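Local structure of pseudoalteromonas arctica PAMC 21717 (Pseudoalteromonas arctica, 5YL7) at residues Ile61-Leu64 with Ser65-Asn68; Asp203-Ser207 with Ala208-Pro212; Ile306-Ile309 with Leu310-Thr314; Ala319-Thr322 with Ser323-Thr326. The protein is a cold-active serine protease of the subtilase family that binds calcium and probably hydrolyses peptide bonds through a Ser-His-Asp triad. One frame throughout, in Å; residues are numbered along the deposited sequence.

Contact 1: Ile61-Leu64 with Ser65-Asn68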
ATOM      1  N   ILE A  61       1.008   2.887 -17.596  1.00  6.81           N
ATOM      2  CA  ILE A  61       0.908   1.645 -18.348  1.00  6.66           C
ATOM      3  C   ILE A  61       1.038   1.899 -19.872  1.00  8.90           C
ATOM      4  O   ILE A  61       0.242   2.632 -20.474  1.00  8.27           O
ATOM      5  CB  ILE A  61      -0.351   0.847 -18.052  1.00  6.84           C
ATOM      6  CG1 ILE A  61      -0.477   0.567 -16.590  1.00  7.10           C
ATOM      7  CG2 ILE A  61      -0.311  -0.435 -18.890  1.00  6.90           C
ATOM      8  CD1 ILE A  61      -1.800  -0.049 -16.235  1.00  6.97           C
ATOM      9  N   SER A  62       2.122   1.348 -20.429  1.00  8.66           N
ATOM     10  CA  SER A  62       2.438   1.589 -21.879  1.00  9.93           C
ATOM     11  C   SER A  62       1.752   0.590 -22.793  1.00 11.48           C
ATOM     12  O   SER A  62       1.377   0.982 -23.933  1.00 15.41           O
ATOM     13  CB  SER A  62       3.995   1.509 -22.059  1.00 11.93           C
ATOM     14  OG  SER A  62       4.701   2.330 -21.228  1.00 14.83           O
ATOM     15  N   ASN A  63       1.535  -0.632 -22.382  1.00 10.17           N
ATOM     16  CA  ASN A  63       0.914  -1.665 -23.245  1.00 10.71           C
ATOM     17  C   ASN A  63      -0.579  -1.491 -23.282  1.00 12.49           C
ATOM     18  O   ASN A  63      -1.222  -1.475 -22.187  1.00 10.75           O
ATOM     19  CB  ASN A  63       1.368  -3.005 -22.721  1.00 13.33           C
ATOM     20  CG  ASN A  63       0.743  -4.185 -23.431  1.00 16.41           C
ATOM     21  OD1 ASN A  63      -0.457  -4.350 -23.547  1.00 17.86           O
ATOM     22  ND2 ASN A  63       1.583  -5.142 -23.768  1.00 23.69           N
ATOM     23  N   LEU A  64      -1.174  -1.282 -24.435  1.00 13.02           N
ATOM     24  CA  LEU A  64      -2.564  -0.942 -24.531  1.00 13.65           C
ATOM     25  C   LEU A  64      -3.437  -2.074 -24.019  1.00 12.18           C
ATOM     26  O   LEU A  64      -4.497  -1.768 -23.451  1.00 11.81           O
ATOM     27  CB  LEU A  64      -2.931  -0.625 -26.031  1.00 17.50           C
ATOM     28  CG  LEU A  64      -2.857   0.922 -26.233  1.00 20.93           C
ATOM     29  CD1 LEU A  64      -1.462   1.495 -26.174  1.00 22.21           C
ATOM     30  CD2 LEU A  64      -3.517   1.303 -27.554  1.00 26.24           C
ATOM     31  N   SER A  65      -3.041  -3.325 -24.209  1.00 13.45           N
ATOM     32  CA  SER A  65      -3.870  -4.446 -23.789  1.00 14.27           C
ATOM     33  C   SER A  65      -3.929  -4.467 -22.244  1.00 14.11           C
ATOM     34  O   SER A  65      -4.964  -4.772 -21.644  1.00 14.22           O
ATOM     35  CB  SER A  65      -3.323  -5.801 -24.305  1.00 18.34           C
ATOM     36  OG  SER A  65      -3.491  -5.695 -25.707  1.00 28.20           O
ATOM     37  N   VAL A  66      -2.814  -4.212 -21.596  1.00 10.52           N
ATOM     38  CA  VAL A  66      -2.731  -4.197 -20.143  1.00  9.89           C
ATOM     39  C   VAL A  66      -3.506  -2.968 -19.666  1.00  9.11           C
ATOM     40  O   VAL A  66      -4.286  -3.039 -18.679  1.00  8.71           O
ATOM     41  CB  VAL A  66      -1.282  -4.133 -19.672  1.00  9.05           C
ATOM     42  CG1 VAL A  66      -1.196  -4.020 -18.188  1.00  9.79           C
ATOM     43  CG2 VAL A  66      -0.524  -5.410 -20.121  1.00 10.50           C
ATOM     44  N   ALA A  67      -3.341  -1.838 -20.302  1.00  7.54           N
ATOM     45  CA  ALA A  67      -3.895  -0.580 -19.852  1.00  8.27           C
ATOM     46  C   ALA A  67      -5.423  -0.622 -19.844  1.00  7.32           C
ATOM     47  O   ALA A  67      -6.056  -0.064 -18.942  1.00  7.88           O
ATOM     48  CB  ALA A  67      -3.481   0.546 -20.758  1.00  9.00           C
ATOM     49  N   ASN A  68      -6.080  -1.185 -20.865  1.00  7.25           N
ATOM     50  CA  ASN A  68      -7.496  -1.390 -20.889  1.00  7.48           C
ATOM     51  C   ASN A  68      -8.191  -0.072 -20.761  1.00  7.62           C
ATOM     52  O   ASN A  68      -9.296  -0.042 -20.181  1.00  8.47           O
ATOM     53  CB  ASN A  68      -7.950  -2.365 -19.785  1.00  8.85           C
ATOM     54  CG  ASN A  68      -9.392  -2.790 -19.893  1.00  9.19           C
ATOM     55  OD1 ASN A  68      -9.917  -2.955 -21.012  1.00 11.35           O
ATOM     56  ND2 ASN A  68     -10.090  -2.925 -18.785  1.00  9.57           N
TER
HETATM   57  O   HOH W   1      -1.182  -4.119 -26.571  1.00 29.48           O

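Contact 2: Asp203-Ser207 with Ala208-Pro212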
ATOM      1  N   ASP A 203       3.758 -15.871  -0.901  1.00  7.56           N
ATOM      2  CA  ASP A 203       4.148 -17.247  -1.344  1.00  9.68           C
ATOM      3  C   ASP A 203       4.477 -18.130  -0.204  1.00  8.00           C
ATOM      4  O   ASP A 203       4.986 -19.279  -0.421  1.00  8.84           O
ATOM      5  CB  ASP A 203       5.351 -17.064  -2.330  1.00 12.04           C
ATOM      6  CG  ASP A 203       5.158 -15.782  -3.303  1.00 15.19           C
ATOM      7  OD1 ASP A 203       4.540 -16.149  -4.323  1.00 17.03           O
ATOM      8  OD2 ASP A 203       5.527 -14.489  -3.120  1.00 16.05           O
ATOM      9  N   ASN A 204       4.382 -17.759   1.067  1.00  6.68           N
ATOM     10  CA  ASN A 204       4.798 -18.531   2.174  1.00  6.61           C
ATOM     11  C   ASN A 204       6.216 -19.023   1.905  1.00  7.92           C
ATOM     12  O   ASN A 204       6.540 -20.221   2.166  1.00  8.91           O
ATOM     13  CB  ASN A 204       3.854 -19.723   2.496  1.00  7.11           C
ATOM     14  CG  ASN A 204       4.214 -20.432   3.717  1.00  7.10           C
ATOM     15  OD1 ASN A 204       4.756 -19.950   4.680  1.00  8.59           O
ATOM     16  ND2 ASN A 204       3.909 -21.797   3.723  1.00  8.35           N
ATOM     17  N   ASP A 205       7.100 -18.110   1.526  1.00  7.96           N
ATOM     18  CA  ASP A 205       8.424 -18.508   1.096  1.00  8.92           C
ATOM     19  C   ASP A 205       9.402 -17.423   1.531  1.00  8.66           C
ATOM     20  O   ASP A 205       9.077 -16.363   2.051  1.00  7.96           O
ATOM     21  CB  ASP A 205       8.416 -18.715  -0.429  1.00  9.55           C
ATOM     22  CG  ASP A 205       9.677 -19.456  -1.038  1.00 11.94           C
ATOM     23  OD1 ASP A 205      10.379 -20.064  -0.300  1.00 13.17           O
ATOM     24  OD2 ASP A 205       9.714 -19.284  -2.247  1.00 16.79           O
ATOM     25  N   ASN A 206      10.674 -17.681   1.265  1.00  9.47           N
ATOM     26  CA  ASN A 206      11.784 -16.752   1.607  1.00  9.62           C
ATOM     27  C   ASN A 206      11.719 -15.494   0.779  1.00  8.42           C
ATOM     28  O   ASN A 206      11.778 -15.421  -0.454  1.00  9.59           O
ATOM     29  CB  ASN A 206      13.111 -17.479   1.322  1.00 10.91           C
ATOM     30  CG  ASN A 206      14.353 -16.711   1.644  1.00 14.52           C
ATOM     31  OD1 ASN A 206      14.310 -15.561   2.042  1.00 12.37           O
ATOM     32  ND2 ASN A 206      15.523 -17.389   1.424  1.00 17.48           N
ATOM     33  N   SER A 207      11.565 -14.363   1.464  1.00  7.62           N
ATOM     34  CA  SER A 207      11.427 -13.052   0.899  1.00  8.62           C
ATOM     35  C   SER A 207      12.638 -12.564   0.164  1.00  9.55           C
ATOM     36  O   SER A 207      12.512 -11.673  -0.626  1.00 10.14           O
ATOM     37  CB  SER A 207      11.039 -12.082   2.021  1.00  9.44           C
ATOM     38  OG  SER A 207      12.031 -12.029   3.010  1.00  9.92           O
ATOM     39  N   ALA A 208      13.773 -13.255   0.319  1.00  9.83           N
ATOM     40  CA  ALA A 208      14.975 -12.954  -0.501  1.00  9.49           C
ATOM     41  C   ALA A 208      14.694 -13.091  -1.937  1.00  9.01           C
ATOM     42  O   ALA A 208      15.344 -12.454  -2.785  1.00  9.45           O
ATOM     43  CB  ALA A 208      16.100 -13.902  -0.140  1.00 11.62           C
ATOM     44  N   ASN A 209      13.713 -13.890  -2.359  1.00  9.16           N
ATOM     45  CA  ASN A 209      13.515 -14.213  -3.725  1.00 10.12           C
ATOM     46  C   ASN A 209      12.312 -13.663  -4.403  1.00  9.38           C
ATOM     47  O   ASN A 209      11.862 -14.097  -5.454  1.00  9.96           O
ATOM     48  CB  ASN A 209      13.517 -15.743  -3.821  1.00 14.25           C
ATOM     49  CG  ASN A 209      14.884 -16.306  -3.370  1.00 16.90           C
ATOM     50  OD1 ASN A 209      15.961 -15.695  -3.676  1.00 20.47           O
ATOM     51  ND2 ASN A 209      14.830 -17.353  -2.623  1.00 21.55           N
ATOM     52  N   TYR A 210      11.834 -12.537  -3.864  1.00  7.66           N
ATOM     53  CA  TYR A 210      10.649 -11.856  -4.302  1.00  7.82           C
ATOM     54  C   TYR A 210      10.915 -10.331  -4.384  1.00  7.66           C
ATOM     55  O   TYR A 210      11.400  -9.764  -3.406  1.00  7.57           O
ATOM     56  CB  TYR A 210       9.420 -12.176  -3.441  1.00  9.24           C
ATOM     57  CG  TYR A 210       9.069 -13.636  -3.512  1.00  9.82           C
ATOM     58  CD1 TYR A 210       8.324 -14.136  -4.579  1.00 11.69           C
ATOM     59  CD2 TYR A 210       9.642 -14.547  -2.694  1.00 10.52           C
ATOM     60  CE1 TYR A 210       8.112 -15.509  -4.664  1.00 12.51           C
ATOM     61  CE2 TYR A 210       9.452 -15.944  -2.796  1.00 11.54           C
ATOM     62  CZ  TYR A 210       8.633 -16.327  -3.802  1.00 11.78           C
ATOM     63  OH  TYR A 210       8.342 -17.718  -3.929  1.00 14.78           O
ATOM     64  N   ASN A 211      10.651  -9.774  -5.522  1.00  7.98           N
ATOM     65  CA  ASN A 211      10.911  -8.362  -5.811  1.00  8.00           C
ATOM     66  C   ASN A 211       9.613  -7.564  -5.835  1.00  8.40           C
ATOM     67  O   ASN A 211       8.556  -8.178  -6.178  1.00 10.08           O
ATOM     68  CB  ASN A 211      11.702  -8.219  -7.176  1.00  8.60           C
ATOM     69  CG  ASN A 211      10.961  -8.735  -8.346  1.00 11.68           C
ATOM     70  OD1 ASN A 211      10.074  -8.084  -8.873  1.00 14.40           O
ATOM     71  ND2 ASN A 211      11.238  -9.955  -8.708  1.00 12.08           N
ATOM     72  N   PRO A 212       9.581  -6.274  -5.660  1.00  8.00           N
ATOM     73  CA  PRO A 212      10.743  -5.442  -5.313  1.00  6.89           C
ATOM     74  C   PRO A 212      11.045  -5.407  -3.833  1.00  6.31           C
ATOM     75  O   PRO A 212      11.944  -4.657  -3.412  1.00  6.24           O
ATOM     76  CB  PRO A 212      10.320  -4.061  -5.834  1.00  7.36           C
ATOM     77  CG  PRO A 212       8.798  -4.061  -5.682  1.00  8.48           C
ATOM     78  CD  PRO A 212       8.390  -5.473  -6.012  1.00  9.18           C
TER

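Contact 3: Ile306-Ile309 with Leu310-Thr314. With CA (calcium ion), chain F.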
ATOM      1  N   ILE A 306      13.096   7.406   8.577  1.00  6.42           N
ATOM      2  CA  ILE A 306      11.747   6.847   8.671  1.00  6.24           C
ATOM      3  C   ILE A 306      11.780   5.353   8.813  1.00  6.10           C
ATOM      4  O   ILE A 306      11.099   4.784   9.686  1.00  6.06           O
ATOM      5  CB  ILE A 306      10.846   7.322   7.531  1.00  6.43           C
ATOM      6  CG1 ILE A 306      10.738   8.826   7.479  1.00  7.60           C
ATOM      7  CG2 ILE A 306       9.521   6.584   7.585  1.00  6.81           C
ATOM      8  CD1 ILE A 306       9.984   9.361   6.259  1.00  9.44           C
ATOM      9  N   GLU A 307      12.599   4.684   8.008  1.00  5.36           N
ATOM     10  CA  GLU A 307      12.744   3.229   8.156  1.00  5.91           C
ATOM     11  C   GLU A 307      13.209   2.884   9.578  1.00  6.29           C
ATOM     12  O   GLU A 307      12.745   1.938  10.196  1.00  6.06           O
ATOM     13  CB  GLU A 307      13.679   2.682   7.097  1.00  6.04           C
ATOM     14  CG  GLU A 307      13.905   1.170   7.208  1.00  6.50           C
ATOM     15  CD  GLU A 307      14.519   0.549   6.034  1.00  6.78           C
ATOM     16  OE1 GLU A 307      14.997   1.225   5.094  1.00  8.29           O
ATOM     17  OE2 GLU A 307      14.579  -0.716   5.998  1.00  8.00           O
ATOM     18  N   SER A 308      14.226   3.619  10.050  1.00  6.64           N
ATOM     19  CA  SER A 308      14.758   3.353  11.411  1.00  6.71           C
ATOM     20  C   SER A 308      13.681   3.539  12.442  1.00  6.54           C
ATOM     21  O   SER A 308      13.571   2.695  13.376  1.00  6.90           O
ATOM     22  CB  SER A 308      15.947   4.168  11.630  1.00  7.69           C
ATOM     23  OG  SER A 308      16.442   3.831  12.980  1.00 10.04           O
ATOM     24  N   ILE A 309      12.893   4.562  12.410  1.00  6.16           N
ATOM     25  CA  ILE A 309      11.832   4.772  13.381  1.00  6.64           C
ATOM     26  C   ILE A 309      10.835   3.661  13.311  1.00  6.27           C
ATOM     27  O   ILE A 309      10.445   3.075  14.356  1.00  6.75           O
ATOM     28  CB  ILE A 309      11.150   6.176  13.180  1.00  6.57           C
ATOM     29  CG1 ILE A 309      12.101   7.278  13.576  1.00  6.97           C
ATOM     30  CG2 ILE A 309       9.876   6.255  14.003  1.00  6.81           C
ATOM     31  CD1 ILE A 309      11.725   8.656  13.047  1.00  8.33           C
ATOM     32  N   LEU A 310      10.394   3.253  12.119  1.00  5.73           N
ATOM     33  CA  LEU A 310       9.422   2.154  11.958  1.00  5.65           C
ATOM     34  C   LEU A 310       9.984   0.902  12.587  1.00  5.38           C
ATOM     35  O   LEU A 310       9.281   0.183  13.319  1.00  6.89           O
ATOM     36  CB  LEU A 310       9.150   1.895  10.504  1.00  6.02           C
ATOM     37  CG  LEU A 310       8.247   2.939   9.812  1.00  6.51           C
ATOM     38  CD1 LEU A 310       8.332   2.764   8.272  1.00  6.25           C
ATOM     39  CD2 LEU A 310       6.788   2.864  10.252  1.00  7.00           C
ATOM     40  N   LYS A 311      11.237   0.543  12.288  1.00  5.28           N
ATOM     41  CA  LYS A 311      11.861  -0.706  12.737  1.00  6.39           C
ATOM     42  C   LYS A 311      12.144  -0.668  14.238  1.00  6.53           C
ATOM     43  O   LYS A 311      12.047  -1.703  14.897  1.00  6.86           O
ATOM     44  CB  LYS A 311      13.136  -0.979  11.998  1.00  7.16           C
ATOM     45  CG  LYS A 311      12.905  -1.311  10.506  1.00  7.70           C
ATOM     46  CD  LYS A 311      14.211  -1.633   9.735  1.00  8.49           C
ATOM     47  CE  LYS A 311      14.739  -2.934  10.208  1.00  8.72           C
ATOM     48  NZ  LYS A 311      15.740  -3.454   9.217  1.00 10.42           N
ATOM     49  N   SER A 312      12.505   0.493  14.756  1.00  6.60           N
ATOM     50  CA  SER A 312      12.993   0.549  16.148  1.00  6.43           C
ATOM     51  C   SER A 312      11.889   0.631  17.149  1.00  6.94           C
ATOM     52  O   SER A 312      12.160   0.500  18.346  0.84  4.99           O
ATOM     53  CB  SER A 312      13.960   1.717  16.314  1.00  7.74           C
ATOM     54  OG  SER A 312      15.050   1.740  15.419  1.00 10.04           O
ATOM     55  N   THR A 313      10.652   0.906  16.749  1.00  6.28           N
ATOM     56  CA  THR A 313       9.516   1.114  17.639  1.00  6.51           C
ATOM     57  C   THR A 313       8.452   0.057  17.563  1.00  6.04           C
ATOM     58  O   THR A 313       7.370   0.224  18.088  1.00  6.98           O
ATOM     59  CB  THR A 313       8.897   2.519  17.440  1.00  7.06           C
ATOM     60  OG1 THR A 313       8.357   2.578  16.113  1.00  6.87           O
ATOM     61  CG2 THR A 313       9.919   3.613  17.637  1.00  7.21           C
ATOM     62  N   THR A 314       8.735  -1.053  16.882  1.00  5.53           N
ATOM     63  CA  THR A 314       7.740  -2.104  16.749  1.00  5.86           C
ATOM     64  C   THR A 314       7.472  -2.767  18.154  1.00  5.98           C
ATOM     65  O   THR A 314       8.322  -2.686  19.070  1.00  6.10           O
ATOM     66  CB  THR A 314       8.175  -3.206  15.793  1.00  5.70           C
ATOM     67  OG1 THR A 314       9.454  -3.713  16.221  1.00  5.91           O
ATOM     68  CG2 THR A 314       8.268  -2.771  14.398  1.00  6.21           C
TER
HETATM   69 CA    CA F 804      15.006  -2.577   4.414  1.00  6.14          CA
HETATM   70  O   HOH W   2      16.979  -1.246   7.862  1.00 23.42           O
HETATM   71  O   HOH W   3      16.414  -0.627   3.638  1.00 10.17           O
HETATM   72  O   HOH W   4      15.838  -5.073   5.554  1.00102.83           O
HETATM   73  O   HOH W   5      17.107  -3.077   5.418  1.00 10.46           O
HETATM   74  O   HOH W   6      14.948  -4.946   3.785  1.00 11.53           O
HETATM   75  O   HOH W   7      15.888  -2.973   2.068  1.00  9.20           O

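Contact 4: Ala319-Thr322 with Ser323-Thr326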
ATOM      1  N   ALA A 319       1.875 -13.998  18.777  1.00  8.59           N
ATOM      2  CA  ALA A 319       1.890 -15.333  18.265  1.00  8.90           C
ATOM      3  C   ALA A 319       3.065 -15.477  17.324  1.00 10.59           C
ATOM      4  O   ALA A 319       3.564 -14.443  16.785  1.00 10.63           O
ATOM      5  CB  ALA A 319       0.555 -15.662  17.605  1.00  8.57           C
ATOM      6  N   THR A 320       3.414 -16.696  17.003  1.00 12.25           N
ATOM      7  CA  THR A 320       4.629 -17.010  16.243  1.00 13.74           C
ATOM      8  C   THR A 320       4.660 -16.116  14.912  1.00 11.11           C
ATOM      9  O   THR A 320       3.714 -16.181  14.125  1.00 10.19           O
ATOM     10  CB  THR A 320       4.547 -18.520  15.739  1.00 15.78           C
ATOM     11  OG1 THR A 320       4.252 -19.451  16.832  1.00 19.61           O
ATOM     12  CG2 THR A 320       5.851 -18.973  15.089  1.00 18.72           C
ATOM     13  N   CYS A 321       5.820 -15.463  14.740  1.00 12.13           N
ATOM     14  CA  CYS A 321       6.104 -14.826  13.444  1.00 10.54           C
ATOM     15  C   CYS A 321       7.599 -14.962  13.209  1.00 11.92           C
ATOM     16  O   CYS A 321       8.341 -14.034  13.606  1.00 13.61           O
ATOM     17  CB  CYS A 321       5.595 -13.379  13.413  1.00 10.75           C
ATOM     18  SG  CYS A 321       5.123 -12.731  11.811  1.00 10.17           S
ATOM     19  N   THR A 322       7.933 -16.038  12.476  1.00 13.72           N
ATOM     20  CA  THR A 322       9.334 -16.295  12.275  1.00 15.38           C
ATOM     21  C   THR A 322       9.865 -15.399  11.108  1.00 11.06           C
ATOM     22  O   THR A 322       9.307 -15.418  10.024  1.00 12.49           O
ATOM     23  CB  THR A 322       9.672 -17.765  12.010  1.00 21.25           C
ATOM     24  OG1 THR A 322       8.834 -18.687  12.764  1.00 24.61           O
ATOM     25  CG2 THR A 322      11.158 -18.015  12.352  1.00 24.78           C
ATOM     26  N   SER A 323      10.947 -14.772  11.401  1.00 10.50           N
ATOM     27  CA  SER A 323      11.597 -13.913  10.391  1.00  8.86           C
ATOM     28  C   SER A 323      10.664 -12.889   9.763  1.00  8.98           C
ATOM     29  O   SER A 323      10.563 -12.753   8.555  1.00  8.38           O
ATOM     30  CB  SER A 323      12.253 -14.713   9.331  1.00  9.66           C
ATOM     31  OG  SER A 323      13.260 -15.622   9.913  1.00 14.72           O
ATOM     32  N   CYS A 324       9.970 -12.201  10.653  1.00  7.98           N
ATOM     33  CA  CYS A 324       8.945 -11.228  10.332  1.00  7.83           C
ATOM     34  C   CYS A 324       9.424  -9.826  10.663  1.00  7.33           C
ATOM     35  O   CYS A 324       8.588  -8.894  10.905  1.00  7.52           O
ATOM     36  CB  CYS A 324       7.695 -11.472  11.109  1.00  7.55           C
ATOM     37  SG  CYS A 324       6.802 -12.961  10.635  1.00  9.93           S
ATOM     38  N   GLY A 325      10.722  -9.548  10.640  1.00  7.38           N
ATOM     39  CA  GLY A 325      11.243  -8.257  10.960  1.00  7.20           C
ATOM     40  C   GLY A 325      11.253  -8.058  12.449  1.00  7.37           C
ATOM     41  O   GLY A 325      11.181  -8.989  13.245  1.00  8.01           O
ATOM     42  N   THR A 326      11.337  -6.803  12.884  1.00  5.85           N
ATOM     43  CA  THR A 326      11.623  -6.538  14.295  1.00  6.01           C
ATOM     44  C   THR A 326      10.421  -6.697  15.145  1.00  6.16           C
ATOM     45  O   THR A 326      10.576  -6.687  16.414  1.00  7.05           O
ATOM     46  CB  THR A 326      12.225  -5.133  14.491  1.00  6.60           C
ATOM     47  OG1 THR A 326      11.226  -4.169  14.157  1.00  6.51           O
ATOM     48  CG2 THR A 326      13.451  -4.932  13.680  1.00  7.79           C
TER

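Contact 1: Ile61-Leu64 with Ser65-Asn68
With chi1 at 176°, Asn63 holds CG trans to its own nitrogen, and this swings OD1 over the start of helix 64-67, where Ser65 and Val66 offer their backbone N-H groups. Asn63 is thus the N-cap. In Ile61, chi1 of -55° instead sends CG2 away from the backbone nitrogen and in against Val66 and Ala67. Asn63 OD1 takes a sound bond from Val66 N at 3.1 Å, the donor tilted from the amide plane, and a weak, strongly bent one from Ser65 N at 2.9 Å. Water 1 donates a further bond to OD1 and joins it to Ser65 OG, so two sound bonds and one weak one meet at this oxygen and help to hold the amide's rotation. The Val66 side chain crosses that of Asn63 at about a right angle, its CG2 3.7 Å from Asn63 CG. Ile61 CG2 lies 3.8 Å from both Val66 CG1 and Ala67 CB, an apolar contact beside the cap. The main chain closes the turn from Ala67 N to Asn63 O at 2.9 Å, and then from Asn68 N to Leu64 O. Asn68 leaves the helix with positive phi and ties ND2 to Gly81 O. The short helix follows edge strand 58-59: Asp59, a calcium ligand, holds Ile61 N, while Arg131 of strand 126-131 binds Ala67 O and Asp142 of helix 140-150 meets Ser62 OG.

Contact 2: Asp203-Ser207 with Ala208-Pro212
Tyr210 is surrounded by three acceptors of Asp203-Ser207, each meeting the ring in its own way. Its OH donates to Asp205 OD2 at 2.7 Å, which accepts on its anti lone pair, the one turned away from OD1; the carboxylate stands steeply to the ring, 72° between planes. Asp203 lies over one face instead: its carboxylate is stacked almost flat, 12° from the ring plane, with OD2 3.2 Å from Tyr210 CD1 and displaced toward the rim. At the edge, in plane, Asn206 O comes to 3.2 Å from Tyr210 CD2. A phenylalanine here would probably leave Asp205 OD2 without its hydroxyl mate and the ring edge less firmly tied to Asp203-Ser207.

One step out, other bonds hold these groups in place. Asp205 OD1 takes Asn206 N from above the carboxylate plane, which helps to hold that carboxylate, and Asn235 ND2 binds Asp203 OD2. Asn206, its CG trans to N (chi1 -178°), turns OD1 back to Ala208 N at 2.9 Å, while its carbonyl O accepts from Asn209 N at 3.1 Å. Side chain and main chain thus form an Asx turn overlapping a beta-turn, which delivers Tyr210 into strand 210-211, the antiparallel partner of strand 174-175; the cis peptide before Pro212 at its end recalls the one found near this place in subtilisin and proteinase K.

Contact 3: Ile306-Ile309 with Leu310-Thr314
Ser308 O is gripped twice by Ser312: by the backbone N at 2.8 Å and by the hydroxyl OG at 2.7 Å, the two donors arriving from opposite faces of the carbonyl plane. The next carbonyl, Ile309 O, also has several donors, two of them weak. Thr313 places OG1 between its nitrogen and carbonyl carbon (chi1 65°), and from there the hydroxyl donates to Ile309 O at 2.8 Å, while Ser312 N and Thr313 N add the weak bonds. With an alanine here, Ile309 O would probably be left to those two weak donors, and a gap is likely to open beside helix 331-338, against which the threonine packs. Farther back, Leu310 N bonds Ile306 O at 3.0 Å. Ile306 and Leu310 run side by side toward helix 280-297, Ile306 CG2 and Leu310 CD1 4.1 Å apart.

Glu307 and Lys311 also lie alongside, Glu307 CG 3.8 Å from Lys311 CD, yet their charged ends do not touch. Glu307 OE2 binds calcium at 2.5 Å, and Lys311 NZ goes to Asp241 OD1, itself a calcium ligand, with water 2 linking NZ and OE2, weakly on the glutamate side. Serine and threonine hydroxyls often bond back like this in helices; here they do so where helix 303-312 ends, and the same helix lends Glu307 to a calcium site completed by Val218, Asp241 and waters.

Contact 4: Ala319-Thr322 with Ser323-Thr326
A CXXC disulfide loop, set in the connection between helices 303-312 and 331-338, joins Cys321 to Cys324. The bond runs SG to SG at 2.1 Å with chi3 of -83°, a left-handed twist close to the relaxed value, so such a short loop is closed without forcing the disulfide torsion. The two sulfurs arrive by different routes: Cys321 carries SG roughly trans to its nitrogen (chi1 -151°), whereas Cys324 turns its own beside the nitrogen, and the two meet across the mouth of the turn with Cys321 CB and Cys324 CB 3.7 Å apart.

Thr322 and Ser323 form the bend between them. Thr322 is extended and Ser323 has positive phi and psi, a distorted turn that only loosely resembles type II, and Cys321 CA and Cys324 CA are 5.5 Å apart. No hydrogen bond crosses the bend, however; the covalent link does the closing. Cys324 CB rests 3.6 Å from Cys321 O, and on the outside of the turn Thr322 CG2 lies 4.0 Å from Ser323 OG, both residues being exposed.

Both half-cystines touch Arg230, and Cys324 also touches Phe317. Backbone bonds from Thr320 to Arg230, Ser323 to Gly237 and Thr326 to Asp241 lay the loop along the chain that leads into strand 242-245. A cysteine pair with two residues between gives the compact fourteen-membered ring of CXXC disulfides, here closing a partly buried loop near the C-terminal end of the subtilase fold.

All four contacts are local, yet they differ in burial and bonding. Contact 2 is a surface turn governed by two carboxylates and a carbonyl round one ring; contacts 1 and 3 are partly buried and mark opposite ends of helices, a side-chain amide capping the start of one and hydroxyls closing the end of the other. Both lie near calcium, though at separate sites, their centres about 37 Å apart on opposite sides of the chain's centre. Contact 4, also partly buried, relies on a covalent bond instead. It lies on the connection that follows helix 303-312 of contact 3 and touches it, Thr326 OG1 probably bonding Lys311 O and Thr314 OG1; nearest atoms of contact 2 are about 6 Å away.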